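Local coordinates for tartronate semialdehyde reductase (Salmonella typhimurium, PDB 1VPD), which probably reduces tartronate semialdehyde to D-glycerate with NADH or NADPH, the last step of galactarate breakdown to D-glycerate, at residues K175-A183 / H241-T251; M268-H277 / A284-L292. All blocks are in the same frame, centred on the assembly; numbering follows the deposited sequence. Where two conformers were deposited one is given.

Both contacts lie in the all-helical C-terminal domain of this member of the 3-hydroxyisobutyrate dehydrogenase-related family, which follows the Rossmann-type NAD-binding domain. Contact 1 comes first along the chain and pairs the long helix 170-198 with helix 238-255; contact 2 pairs the next two helices, 260-274 and 285-293. Their centres are about 17 Å apart. They meet where Met-269 packs on His-241 and Ile-242, and where Leu-285 CD1 touches Ala-183 O at 3.7 Å. Contact 1 holds Lys-175, predicted to be catalytic, and Lys-243, predicted to bind NAD(+); contact 2 lies farther out, about 21 Å between its centre and that of the chain, near the chain's C-terminal end.

Contact 1: K175-A183 / H241-T251; sequences KLANQVIVA and HIKDLANALDT
The backbone oxygen of Gln-179 is gripped twice, from opposite faces of its carbonyl plane: Ala-183 N makes the usual helical bond, and His-241 NE2 donates across the contact at 3.0 Å. That second bond is nearly straight (161°) and lies in the imidazole plane; histidine suits the place because its flat ring can point an N-H at the carbonyl while its face lies against the Gln-179 amide. Ala-183 is small enough for its CB to sit 3.5 Å from His-241 NE2, and Val-182 CG1 meets the ring edge.

Gln-179 bends at chi2 (-52°), which carries its amide over that imidazole face, the planes nearly parallel. Its NE2 then donates to Asp-244 OD2 at 2.9 Å on the anti side. Lys-243 NZ forms a salt bridge with Asp-244 OD1 at 2.8 Å and also bonds to Ser-100 O, of a residue predicted to bind NAD(+).

The two segments cross at -120° in the C-terminal domain, beside the cleft between the domains, as in relatives; Lys-175 is predicted to be catalytic here. A tartrate, probably from the crystallisation liquor, hydrogen-bonds to Lys-175 NZ and Gln-179 OE1.

Farther along, Leu-176 is a knob among Asp-244, Asn-247, Ala-248 and Thr-251. Its branches divide: CD2 lies 3.6 Å from Asn-247 CB, while CD1 approaches Thr-251. Small Ala-248 lets its CA come within 5.3 Å of Leu-176 CA, and its CB also meets Val-180 CG2 at 4.0 Å.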
ATOM      1  N   LYS A 175       8.107   1.507   4.855  1.00 10.81           N
ATOM      2  CA  LYS A 175       6.777   0.898   4.743  1.00 10.53           C
ATOM      3  C   LYS A 175       6.605  -0.330   5.664  1.00 10.78           C
ATOM      4  O   LYS A 175       5.511  -0.548   6.174  1.00 11.08           O
ATOM      5  CB  LYS A 175       6.445   0.547   3.289  1.00 10.92           C
ATOM      6  CG  LYS A 175       5.057  -0.069   3.070  1.00 10.64           C
ATOM      7  CD  LYS A 175       3.883   0.833   3.477  1.00 11.05           C
ATOM      8  CE  LYS A 175       2.556   0.291   2.946  1.00 10.77           C
ATOM      9  NZ  LYS A 175       1.370   1.014   3.516  1.00 12.16           N
ATOM     10  N   LEU A 176       7.649  -1.117   5.893  1.00 10.96           N
ATOM     11  CA  LEU A 176       7.558  -2.217   6.877  1.00 11.36           C
ATOM     12  C   LEU A 176       7.269  -1.667   8.269  1.00 11.16           C
ATOM     13  O   LEU A 176       6.366  -2.138   8.959  1.00 10.91           O
ATOM     14  CB  LEU A 176       8.799  -3.109   6.887  1.00 11.82           C
ATOM     15  CG  LEU A 176       9.137  -3.817   5.569  1.00 12.38           C
ATOM     16  CD1 LEU A 176      10.414  -4.612   5.714  1.00 13.28           C
ATOM     17  CD2 LEU A 176       7.982  -4.699   5.105  1.00 12.65           C
ATOM     18  N   ALA A 177       8.015  -0.648   8.684  1.00 11.43           N
ATOM     19  CA  ALA A 177       7.726   0.030   9.956  1.00 11.62           C
ATOM     20  C   ALA A 177       6.291   0.560   9.981  1.00 11.64           C
ATOM     21  O   ALA A 177       5.564   0.416  10.963  1.00 11.61           O
ATOM     22  CB  ALA A 177       8.709   1.161  10.165  1.00 11.64           C
ATOM     23  N   ASN A 178       5.864   1.163   8.875  1.00 11.36           N
ATOM     24  CA  ASN A 178       4.499   1.654   8.736  1.00 11.21           C
ATOM     25  C   ASN A 178       3.467   0.562   8.962  1.00 10.87           C
ATOM     26  O   ASN A 178       2.496   0.754   9.690  1.00 11.26           O
ATOM     27  CB  ASN A 178       4.319   2.250   7.328  1.00 10.85           C
ATOM     28  CG  ASN A 178       3.024   3.002   7.164  1.00 11.36           C
ATOM     29  OD1 ASN A 178       1.935   2.406   6.923  1.00 15.12           O
ATOM     30  ND2 ASN A 178       3.113   4.307   7.247  1.00  8.56           N
ATOM     31  N   GLN A 179       3.698  -0.594   8.354  1.00 11.21           N
ATOM     32  CA  GLN A 179       2.729  -1.679   8.378  1.00 10.77           C
ATOM     33  C   GLN A 179       2.706  -2.395   9.710  1.00 11.07           C
ATOM     34  O   GLN A 179       1.683  -2.936  10.089  1.00 11.66           O
ATOM     35  CB  GLN A 179       3.015  -2.665   7.245  1.00 10.83           C
ATOM     36  CG  GLN A 179       2.714  -2.088   5.837  1.00 10.53           C
ATOM     37  CD  GLN A 179       1.329  -1.498   5.714  1.00 11.23           C
ATOM     38  OE1 GLN A 179       1.088  -0.363   6.128  1.00 11.55           O
ATOM     39  NE2 GLN A 179       0.404  -2.282   5.170  1.00 11.97           N
ATOM     40  N   VAL A 180       3.832  -2.394  10.420  1.00 10.41           N
ATOM     41  CA  VAL A 180       3.866  -2.831  11.808  1.00 10.69           C
ATOM     42  C   VAL A 180       2.931  -1.942  12.618  1.00 10.23           C
ATOM     43  O   VAL A 180       2.070  -2.450  13.360  1.00 10.18           O
ATOM     44  CB  VAL A 180       5.318  -2.780  12.379  1.00 10.37           C
ATOM     45  CG1 VAL A 180       5.328  -2.868  13.917  1.00 11.39           C
ATOM     46  CG2 VAL A 180       6.162  -3.889  11.758  1.00 12.01           C
ATOM     47  N   ILE A 181       3.079  -0.635  12.487  1.00 10.38           N
ATOM     48  CA  ILE A 181       2.235   0.278  13.257  1.00 10.36           C
ATOM     49  C   ILE A 181       0.755   0.117  12.892  1.00 10.34           C
ATOM     50  O   ILE A 181      -0.100   0.071  13.766  1.00 11.05           O
ATOM     51  CB  ILE A 181       2.693   1.740  13.105  1.00 10.83           C
ATOM     52  CG1 ILE A 181       3.969   1.943  13.926  1.00 11.01           C
ATOM     53  CG2 ILE A 181       1.605   2.692  13.592  1.00 11.18           C
ATOM     54  CD1 ILE A 181       4.757   3.191  13.504  1.00 12.16           C
ATOM     55  N   VAL A 182       0.440   0.041  11.610  1.00 10.52           N
ATOM     56  CA  VAL A 182      -0.957  -0.047  11.223  1.00 10.44           C
ATOM     57  C   VAL A 182      -1.600  -1.318  11.782  1.00 11.04           C
ATOM     58  O   VAL A 182      -2.702  -1.268  12.341  1.00 11.12           O
ATOM     59  CB  VAL A 182      -1.130   0.064   9.702  1.00 10.67           C
ATOM     60  CG1 VAL A 182      -2.581  -0.175   9.306  1.00 10.60           C
ATOM     61  CG2 VAL A 182      -0.684   1.454   9.211  1.00 11.28           C
ATOM     62  N   ALA A 183      -0.930  -2.461  11.629  1.00 11.25           N
ATOM     63  CA  ALA A 183      -1.474  -3.716  12.132  1.00 11.39           C
ATOM     64  C   ALA A 183      -1.697  -3.639  13.629  1.00 11.00           C
ATOM     65  O   ALA A 183      -2.751  -4.029  14.106  1.00 10.79           O
ATOM     66  CB  ALA A 183      -0.592  -4.885  11.805  1.00 12.03           C
ATOM     67  N   HIS A 241      -1.925  -7.626   4.056  1.00 11.39           N
ATOM     68  CA  HIS A 241      -1.253  -7.240   5.284  1.00 11.31           C
ATOM     69  C   HIS A 241      -0.402  -8.398   5.816  1.00 11.43           C
ATOM     70  O   HIS A 241       0.678  -8.151   6.345  1.00 11.02           O
ATOM     71  CB  HIS A 241      -2.218  -6.691   6.343  1.00 10.20           C
ATOM     72  CG  HIS A 241      -1.603  -5.619   7.187  1.00 10.39           C
ATOM     73  ND1 HIS A 241      -2.334  -4.584   7.727  1.00 11.25           N
ATOM     74  CD2 HIS A 241      -0.319  -5.427   7.590  1.00 11.43           C
ATOM     75  CE1 HIS A 241      -1.523  -3.792   8.418  1.00 12.41           C
ATOM     76  NE2 HIS A 241      -0.296  -4.284   8.356  1.00 10.40           N
ATOM     77  N   ILE A 242      -0.845  -9.641   5.616  1.00 11.52           N
ATOM     78  CA  ILE A 242      -0.048 -10.813   5.953  1.00 11.43           C
ATOM     79  C   ILE A 242       1.292 -10.783   5.215  1.00 11.94           C
ATOM     80  O   ILE A 242       2.341 -11.024   5.813  1.00 11.95           O
ATOM     81  CB  ILE A 242      -0.820 -12.143   5.662  1.00 11.14           C
ATOM     82  CG1 ILE A 242      -1.895 -12.356   6.736  1.00 10.91           C
ATOM     83  CG2 ILE A 242       0.143 -13.327   5.615  1.00 11.78           C
ATOM     84  CD1 ILE A 242      -2.890 -13.483   6.459  1.00 11.85           C
ATOM     85  N   LYS A 243       1.256 -10.490   3.921  1.00 12.16           N
ATOM     86  CA  LYS A 243       2.481 -10.383   3.115  1.00 12.32           C
ATOM     87  C   LYS A 243       3.410  -9.298   3.663  1.00 11.84           C
ATOM     88  O   LYS A 243       4.624  -9.527   3.783  1.00 11.87           O
ATOM     89  CB  LYS A 243       2.121 -10.159   1.643  1.00 12.91           C
ATOM     90  CG  LYS A 243       3.252  -9.747   0.711  1.00 13.21           C
ATOM     91  CD  LYS A 243       3.442  -8.242   0.614  1.00 13.21           C
ATOM     92  CE  LYS A 243       2.200  -7.492   0.113  1.00 13.24           C
ATOM     93  NZ  LYS A 243       2.449  -6.011  -0.082  1.00 11.08           N
ATOM     94  N   ASP A 244       2.843  -8.151   4.034  1.00 11.21           N
ATOM     95  CA  ASP A 244       3.654  -7.074   4.608  1.00 11.04           C
ATOM     96  C   ASP A 244       4.263  -7.500   5.948  1.00 11.13           C
ATOM     97  O   ASP A 244       5.431  -7.222   6.201  1.00 11.41           O
ATOM     98  CB  ASP A 244       2.857  -5.792   4.814  1.00 10.85           C
ATOM     99  CG  ASP A 244       2.517  -5.083   3.522  1.00 11.55           C
ATOM    100  OD1 ASP A 244       3.217  -5.280   2.485  1.00 12.62           O
ATOM    101  OD2 ASP A 244       1.533  -4.319   3.481  1.00 11.36           O
ATOM    102  N   LEU A 245       3.489  -8.141   6.821  1.00 10.84           N
ATOM    103  CA  LEU A 245       4.057  -8.589   8.090  1.00 11.27           C
ATOM    104  C   LEU A 245       5.107  -9.685   7.900  1.00 10.80           C
ATOM    105  O   LEU A 245       6.092  -9.720   8.647  1.00 10.49           O
ATOM    106  CB  LEU A 245       2.995  -9.028   9.106  1.00 10.82           C
ATOM    107  CG  LEU A 245       1.963  -7.979   9.523  1.00 10.56           C
ATOM    108  CD1 LEU A 245       1.246  -8.485  10.777  1.00 11.43           C
ATOM    109  CD2 LEU A 245       2.581  -6.586   9.761  1.00 10.18           C
ATOM    110  N   ALA A 246       4.902 -10.582   6.935  1.00 10.85           N
ATOM    111  CA  ALA A 246       5.920 -11.571   6.595  1.00 11.23           C
ATOM    112  C   ALA A 246       7.221 -10.886   6.207  1.00 11.49           C
ATOM    113  O   ALA A 246       8.292 -11.281   6.660  1.00 11.51           O
ATOM    114  CB  ALA A 246       5.447 -12.479   5.483  1.00 11.97           C
ATOM    115  N   ASN A 247       7.131  -9.847   5.381  1.00 11.15           N
ATOM    116  CA  ASN A 247       8.312  -9.084   5.007  1.00 11.22           C
ATOM    117  C   ASN A 247       8.956  -8.385   6.210  1.00 11.17           C
ATOM    118  O   ASN A 247      10.188  -8.387   6.341  1.00 11.78           O
ATOM    119  CB  ASN A 247       7.975  -8.080   3.902  1.00 11.21           C
ATOM    120  CG  ASN A 247       7.685  -8.759   2.567  1.00 11.65           C
ATOM    121  OD1 ASN A 247       8.083  -9.929   2.330  1.00 12.64           O
ATOM    122  ND2 ASN A 247       7.028  -8.029   1.663  1.00 12.67           N
ATOM    123  N   ALA A 248       8.129  -7.835   7.103  1.00 11.47           N
ATOM    124  CA  ALA A 248       8.650  -7.161   8.294  1.00 10.56           C
ATOM    125  C   ALA A 248       9.398  -8.137   9.191  1.00 10.46           C
ATOM    126  O   ALA A 248      10.496  -7.850   9.679  1.00 10.03           O
ATOM    127  CB  ALA A 248       7.547  -6.465   9.049  1.00 10.63           C
ATOM    128  N   LEU A 249       8.813  -9.309   9.389  1.00 10.06           N
ATOM    129  CA  LEU A 249       9.431 -10.339  10.219  1.00 10.34           C
ATOM    130  C   LEU A 249      10.711 -10.860   9.587  1.00 11.01           C
ATOM    131  O   LEU A 249      11.711 -11.048  10.282  1.00 11.70           O
ATOM    132  CB  LEU A 249       8.434 -11.474  10.469  1.00 11.10           C
ATOM    133  CG  LEU A 249       7.341 -11.092  11.471  1.00 11.17           C
ATOM    134  CD1 LEU A 249       6.122 -11.980  11.280  1.00 11.09           C
ATOM    135  CD2 LEU A 249       7.803 -11.183  12.895  1.00 11.85           C
ATOM    136  N   ASP A 250      10.705 -11.057   8.271  1.00 11.12           N
ATOM    137  CA  ASP A 250      11.904 -11.492   7.557  1.00 11.62           C
ATOM    138  C   ASP A 250      13.025 -10.462   7.730  1.00 11.82           C
ATOM    139  O   ASP A 250      14.168 -10.821   8.016  1.00 11.83           O
ATOM    140  CB  ASP A 250      11.640 -11.669   6.068  1.00 12.42           C
ATOM    141  CG  ASP A 250      10.868 -12.941   5.728  1.00 13.76           C
ATOM    142  OD1 ASP A 250      10.690 -13.844   6.592  1.00 13.18           O
ATOM    143  OD2 ASP A 250      10.426 -13.104   4.568  1.00 14.39           O
ATOM    144  N   THR A 251      12.686  -9.187   7.577  1.00 11.01           N
ATOM    145  CA  THR A 251      13.699  -8.139   7.739  1.00 12.07           C
ATOM    146  C   THR A 251      14.226  -8.110   9.168  1.00 12.42           C
ATOM    147  O   THR A 251      15.434  -8.035   9.389  1.00 13.71           O
ATOM    148  CB  THR A 251      13.132  -6.812   7.310  1.00 12.05           C
ATOM    149  OG1 THR A 251      12.918  -6.835   5.894  1.00 12.16           O
ATOM    150  CG2 THR A 251      14.141  -5.707   7.546  1.00 12.34           C
TER

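Contact 2: M268-H277 / A284-L292; sequences MMQALRADGH and ALACYYEKL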
HETATM    1  N   MSE A 268      -2.556 -14.012  14.622  1.00 10.62           N
HETATM    2  CA  MSE A 268      -3.973 -13.639  14.572  1.00 10.35           C
HETATM    3  C   MSE A 268      -4.472 -13.583  13.121  1.00 10.71           C
HETATM    4  O   MSE A 268      -5.582 -14.081  12.805  1.00 11.33           O
HETATM    5  CB  MSE A 268      -4.234 -12.276  15.237  1.00 11.29           C
HETATM    6  CG  MSE A 268      -3.824 -12.213  16.695  1.00 11.47           C
HETATM    7 SE   MSE A 268      -4.233 -10.457  17.411  0.85 15.85          SE
HETATM    8  CE  MSE A 268      -3.175 -10.669  19.035  1.00 14.77           C
HETATM    9  N   MSE A 269      -3.681 -12.964  12.251  1.00 10.28           N
HETATM   10  CA  MSE A 269      -4.031 -12.892  10.842  1.00 10.46           C
HETATM   11  C   MSE A 269      -4.046 -14.271  10.178  1.00 11.10           C
HETATM   12  O   MSE A 269      -4.915 -14.528   9.324  1.00 11.71           O
HETATM   13  CB  MSE A 269      -3.110 -11.918  10.101  1.00 11.24           C
HETATM   14  CG  MSE A 269      -3.301 -10.468  10.503  1.00 11.49           C
HETATM   15 SE   MSE A 269      -2.363  -9.344   9.249  0.87 18.61          SE
HETATM   16  CE  MSE A 269      -2.802  -7.633  10.100  1.00 14.02           C
ATOM     17  N   GLN A 270      -3.158 -15.184  10.599  1.00 10.52           N
ATOM     18  CA  GLN A 270      -3.230 -16.578  10.105  1.00 10.80           C
ATOM     19  C   GLN A 270      -4.569 -17.228  10.491  1.00 11.17           C
ATOM     20  O   GLN A 270      -5.203 -17.914   9.672  1.00 11.42           O
ATOM     21  CB  GLN A 270      -2.033 -17.416  10.582  1.00 10.80           C
ATOM     22  CG  GLN A 270      -0.715 -16.947   9.998  1.00 10.62           C
ATOM     23  CD  GLN A 270      -0.562 -17.263   8.511  1.00 12.31           C
ATOM     24  OE1 GLN A 270      -1.158 -18.236   8.004  1.00 15.16           O
ATOM     25  NE2 GLN A 270       0.216 -16.440   7.801  1.00 12.51           N
ATOM     26  N   ALA A 271      -5.012 -17.000  11.725  1.00 11.12           N
ATOM     27  CA  ALA A 271      -6.300 -17.513  12.160  1.00 11.36           C
ATOM     28  C   ALA A 271      -7.444 -16.926  11.321  1.00 11.93           C
ATOM     29  O   ALA A 271      -8.362 -17.668  10.920  1.00 11.47           O
ATOM     30  CB  ALA A 271      -6.515 -17.241  13.652  1.00 11.31           C
ATOM     31  N   LEU A 272      -7.390 -15.618  11.061  1.00 11.72           N
ATOM     32  CA  LEU A 272      -8.418 -14.952  10.251  1.00 12.38           C
ATOM     33  C   LEU A 272      -8.467 -15.512   8.835  1.00 12.77           C
ATOM     34  O   LEU A 272      -9.562 -15.781   8.301  1.00 13.56           O
ATOM     35  CB  LEU A 272      -8.200 -13.449  10.229  1.00 12.21           C
ATOM     36  CG  LEU A 272      -8.577 -12.743  11.531  1.00 13.33           C
ATOM     37  CD1 LEU A 272      -8.029 -11.355  11.575  1.00 15.30           C
ATOM     38  CD2 LEU A 272     -10.107 -12.745  11.731  1.00 15.41           C
ATOM     39  N   ARG A 273      -7.304 -15.692   8.221  1.00 12.74           N
ATOM     40  CA  ARG A 273      -7.235 -16.288   6.878  1.00 13.25           C
ATOM     41  C   ARG A 273      -7.848 -17.694   6.866  1.00 13.55           C
ATOM     42  O   ARG A 273      -8.651 -18.034   5.975  1.00 14.30           O
ATOM     43  CB  ARG A 273      -5.778 -16.366   6.412  1.00 13.55           C
ATOM     44  CG  ARG A 273      -5.561 -17.226   5.147  1.00 14.28           C
ATOM     45  CD  ARG A 273      -4.102 -17.327   4.732  1.00 15.69           C
ATOM     46  NE  ARG A 273      -3.677 -16.105   4.085  1.00 17.42           N
ATOM     47  CZ  ARG A 273      -2.426 -15.832   3.741  1.00 18.85           C
ATOM     48  NH1 ARG A 273      -1.464 -16.699   3.989  1.00 20.62           N
ATOM     49  NH2 ARG A 273      -2.141 -14.674   3.147  1.00 18.59           N
ATOM     50  N   ALA A 274      -7.510 -18.484   7.878  1.00 13.10           N
ATOM     51  CA  ALA A 274      -8.024 -19.851   7.987  1.00 13.95           C
ATOM     52  C   ALA A 274      -9.543 -19.874   8.196  1.00 14.22           C
ATOM     53  O   ALA A 274     -10.187 -20.862   7.843  1.00 15.14           O
ATOM     54  CB  ALA A 274      -7.328 -20.583   9.079  1.00 13.92           C
ATOM     55  N   ASP A 275     -10.097 -18.804   8.762  1.00 14.63           N
ATOM     56  CA  ASP A 275     -11.530 -18.684   9.030  1.00 16.14           C
ATOM     57  C   ASP A 275     -12.262 -17.839   7.983  1.00 16.39           C
ATOM     58  O   ASP A 275     -13.359 -17.342   8.234  1.00 17.66           O
ATOM     59  CB  ASP A 275     -11.726 -18.123  10.431  1.00 16.75           C
ATOM     60  CG  ASP A 275     -13.114 -18.380  11.002  1.00 18.59           C
ATOM     61  OD1 ASP A 275     -13.776 -19.363  10.630  1.00 18.87           O
ATOM     62  OD2 ASP A 275     -13.597 -17.599  11.837  1.00 21.68           O
ATOM     63  N   GLY A 276     -11.661 -17.688   6.812  1.00 15.98           N
ATOM     64  CA  GLY A 276     -12.316 -17.061   5.671  1.00 16.55           C
ATOM     65  C   GLY A 276     -12.302 -15.552   5.558  1.00 16.35           C
ATOM     66  O   GLY A 276     -13.068 -15.007   4.738  1.00 17.63           O
ATOM     67  N   HIS A 277     -11.422 -14.876   6.308  1.00 15.32           N
ATOM     68  CA  HIS A 277     -11.363 -13.415   6.356  1.00 15.66           C
ATOM     69  C   HIS A 277     -10.221 -12.783   5.530  1.00 14.79           C
ATOM     70  O   HIS A 277     -10.016 -11.571   5.588  1.00 15.24           O
ATOM     71  CB  HIS A 277     -11.220 -12.907   7.794  1.00 15.80           C
ATOM     72  CG  HIS A 277     -12.433 -13.079   8.647  1.00 17.60           C
ATOM     73  ND1 HIS A 277     -13.479 -12.177   8.644  1.00 18.97           N
ATOM     74  CD2 HIS A 277     -12.744 -14.018   9.574  1.00 19.27           C
ATOM     75  CE1 HIS A 277     -14.387 -12.565   9.527  1.00 21.05           C
ATOM     76  NE2 HIS A 277     -13.965 -13.676  10.105  1.00 19.86           N
ATOM     77  N   ALA A 284     -11.090  -6.240   9.936  1.00 13.40           N
ATOM     78  CA  ALA A 284     -11.568  -7.559  10.368  1.00 13.26           C
ATOM     79  C   ALA A 284     -10.670  -8.225  11.420  1.00 12.79           C
ATOM     80  O   ALA A 284     -11.021  -9.253  11.988  1.00 12.29           O
ATOM     81  CB  ALA A 284     -11.786  -8.482   9.173  1.00 14.34           C
ATOM     82  N   LEU A 285      -9.527  -7.625  11.731  1.00 13.06           N
ATOM     83  CA  LEU A 285      -8.813  -8.050  12.928  1.00 13.21           C
ATOM     84  C   LEU A 285      -9.720  -7.976  14.138  1.00 12.33           C
ATOM     85  O   LEU A 285      -9.583  -8.760  15.071  1.00 12.72           O
ATOM     86  CB  LEU A 285      -7.594  -7.163  13.176  1.00 14.62           C
ATOM     87  CG  LEU A 285      -6.245  -7.611  12.690  1.00 16.97           C
ATOM     88  CD1 LEU A 285      -5.286  -6.438  12.782  1.00 17.67           C
ATOM     89  CD2 LEU A 285      -5.745  -8.803  13.501  1.00 17.96           C
ATOM     90  N   ALA A 286     -10.676  -7.046  14.145  1.00 12.03           N
ATOM     91  CA  ALA A 286     -11.658  -6.981  15.234  1.00 12.10           C
ATOM     92  C   ALA A 286     -12.429  -8.284  15.406  1.00 12.39           C
ATOM     93  O   ALA A 286     -12.728  -8.679  16.541  1.00 11.24           O
ATOM     94  CB  ALA A 286     -12.626  -5.810  15.039  1.00 13.28           C
ATOM     95  N   CYS A 287     -12.719  -8.957  14.296  1.00 12.61           N
ATOM     96  CA  CYS A 287     -13.484 -10.200  14.326  1.00 12.84           C
ATOM     97  C   CYS A 287     -12.741 -11.324  15.058  1.00 12.75           C
ATOM     98  O   CYS A 287     -13.367 -12.188  15.666  1.00 13.02           O
ATOM     99  CB  CYS A 287     -13.908 -10.624  12.919  1.00 13.30           C
ATOM    100  SG  CYS A 287     -14.737  -9.329  11.977  1.00 15.44           S
ATOM    101  N   TYR A 288     -11.400 -11.308  15.013  1.00 11.91           N
ATOM    102  CA  TYR A 288     -10.608 -12.251  15.788  1.00 11.75           C
ATOM    103  C   TYR A 288     -10.915 -12.106  17.275  1.00 11.15           C
ATOM    104  O   TYR A 288     -11.197 -13.082  17.975  1.00 11.55           O
ATOM    105  CB  TYR A 288      -9.109 -12.031  15.507  1.00 11.47           C
ATOM    106  CG  TYR A 288      -8.192 -12.881  16.351  1.00 11.30           C
ATOM    107  CD1 TYR A 288      -7.837 -14.161  15.949  1.00 11.75           C
ATOM    108  CD2 TYR A 288      -7.668 -12.410  17.548  1.00 12.20           C
ATOM    109  CE1 TYR A 288      -6.991 -14.961  16.730  1.00 11.66           C
ATOM    110  CE2 TYR A 288      -6.843 -13.202  18.335  1.00 11.00           C
ATOM    111  CZ  TYR A 288      -6.508 -14.478  17.921  1.00 11.42           C
ATOM    112  OH  TYR A 288      -5.673 -15.256  18.675  1.00 11.70           O
ATOM    113  N   TYR A 289     -10.847 -10.878  17.758  1.00 10.68           N
ATOM    114  CA  TYR A 289     -11.149 -10.596  19.149  1.00 11.12           C
ATOM    115  C   TYR A 289     -12.613 -10.889  19.495  1.00 11.53           C
ATOM    116  O   TYR A 289     -12.904 -11.412  20.571  1.00 12.18           O
ATOM    117  CB  TYR A 289     -10.847  -9.150  19.452  1.00 11.32           C
ATOM    118  CG  TYR A 289      -9.370  -8.864  19.618  1.00 10.41           C
ATOM    119  CD1 TYR A 289      -8.765  -8.978  20.858  1.00 10.86           C
ATOM    120  CD2 TYR A 289      -8.583  -8.506  18.535  1.00 12.27           C
ATOM    121  CE1 TYR A 289      -7.414  -8.734  21.021  1.00 10.80           C
ATOM    122  CE2 TYR A 289      -7.222  -8.243  18.686  1.00 11.73           C
ATOM    123  CZ  TYR A 289      -6.651  -8.348  19.935  1.00 11.33           C
ATOM    124  OH  TYR A 289      -5.315  -8.068  20.100  1.00 11.87           O
ATOM    125  N   GLU A 290     -13.536 -10.539  18.594  1.00 11.38           N
ATOM    126  CA  GLU A 290     -14.955 -10.808  18.830  1.00 11.96           C
ATOM    127  C   GLU A 290     -15.215 -12.293  19.026  1.00 12.43           C
ATOM    128  O   GLU A 290     -16.008 -12.703  19.873  1.00 13.12           O
ATOM    129  CB  GLU A 290     -15.787 -10.297  17.650  1.00 11.80           C
ATOM    130  CG  GLU A 290     -15.832  -8.790  17.555  1.00 13.15           C
ATOM    131  CD  GLU A 290     -16.582  -8.278  16.337  1.00 15.21           C
ATOM    132  OE1 GLU A 290     -16.629  -8.979  15.289  1.00 16.19           O
ATOM    133  OE2 GLU A 290     -17.095  -7.149  16.438  1.00 15.03           O
ATOM    134  N   LYS A 291     -14.542 -13.112  18.226  1.00 13.07           N
ATOM    135  CA  LYS A 291     -14.753 -14.542  18.269  1.00 14.21           C
ATOM    136  C   LYS A 291     -14.169 -15.150  19.538  1.00 13.99           C
ATOM    137  O   LYS A 291     -14.768 -16.036  20.149  1.00 14.87           O
ATOM    138  CB  LYS A 291     -14.205 -15.181  17.000  1.00 15.29           C
ATOM    139  CG  LYS A 291     -15.150 -14.900  15.819  1.00 19.14           C
ATOM    140  CD  LYS A 291     -14.614 -15.354  14.453  1.00 22.95           C
ATOM    141  CE  LYS A 291     -15.634 -15.010  13.358  1.00 25.15           C
ATOM    142  NZ  LYS A 291     -15.206 -15.417  11.989  1.00 25.05           N
ATOM    143  N   LEU A 292     -13.013 -14.657  19.981  1.00 13.27           N
ATOM    144  CA  LEU A 292     -12.421 -15.202  21.201  1.00 12.63           C
ATOM    145  C   LEU A 292     -13.102 -14.686  22.493  1.00 12.29           C
ATOM    146  O   LEU A 292     -13.230 -15.426  23.467  1.00 12.77           O
ATOM    147  CB  LEU A 292     -10.909 -14.908  21.243  0.56 12.61           C
ATOM    148  CG  LEU A 292      -9.965 -15.923  20.585  0.56 12.63           C
ATOM    149  CD1 LEU A 292     -10.142 -15.975  19.093  0.56 12.02           C
ATOM    150  CD2 LEU A 292      -8.514 -15.551  20.929  0.56 13.32           C
TER
HETATM  151  O   HOH W   1     -15.932 -16.465   9.465  1.00 54.05           O
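Selenomethionine Met-268 lies across one face of the Tyr-288 ring, its CG 3.8 Å from the ring centroid in a CH-pi contact and its selenium obliquely beside the ring, a Met-aromatic pair. It joins two successive helices of the C-terminal domain, 260-274 and 285-293, linked by a short loop and packed nearly at right angles (86° between the short segments). With chi2 at -179° the chain stays extended past CG, which carries SE on to Tyr-289 and CE to 3.5 Å from Tyr-289 OH. The unbranched chain of methionine, here selenium-labelled, can lie along Tyr-288 and still reach Tyr-289. At the edge of Tyr-288, near its plane, small Ala-271 brings CB to 3.9 Å from CE1.

Deeper between the helices, Leu-272 divides its branches: CD1 meets Leu-285 CD2 at 3.9 Å, and CD2 lies against Tyr-288 CB. Met-269 CE touches Leu-285 CD1.

In the next shell, Leu-285, Ala-286 and Tyr-289 pack on helix 170-198, whose Glu-191 hydrogen-bonds to Tyr-289 OH. Helix 260-274 ends in a Schellman motif, with Gly-276 as the positive-phi C-prime residue and His-277 N bonded to Leu-272 O. This turn brings Asp-275 and His-277 to the same lysine. His-277 ND1 is hydrogen-bonded to Asp-280 OD2 and NE2 takes Lys-291 NZ in the ring plane at 2.8 Å; held at both nitrogens, the ring's rotation is fixed. Lys-291, fully extended, also donates NZ to Asp-275 OD2 at 2.7 Å, 39° out of the carboxylate plane.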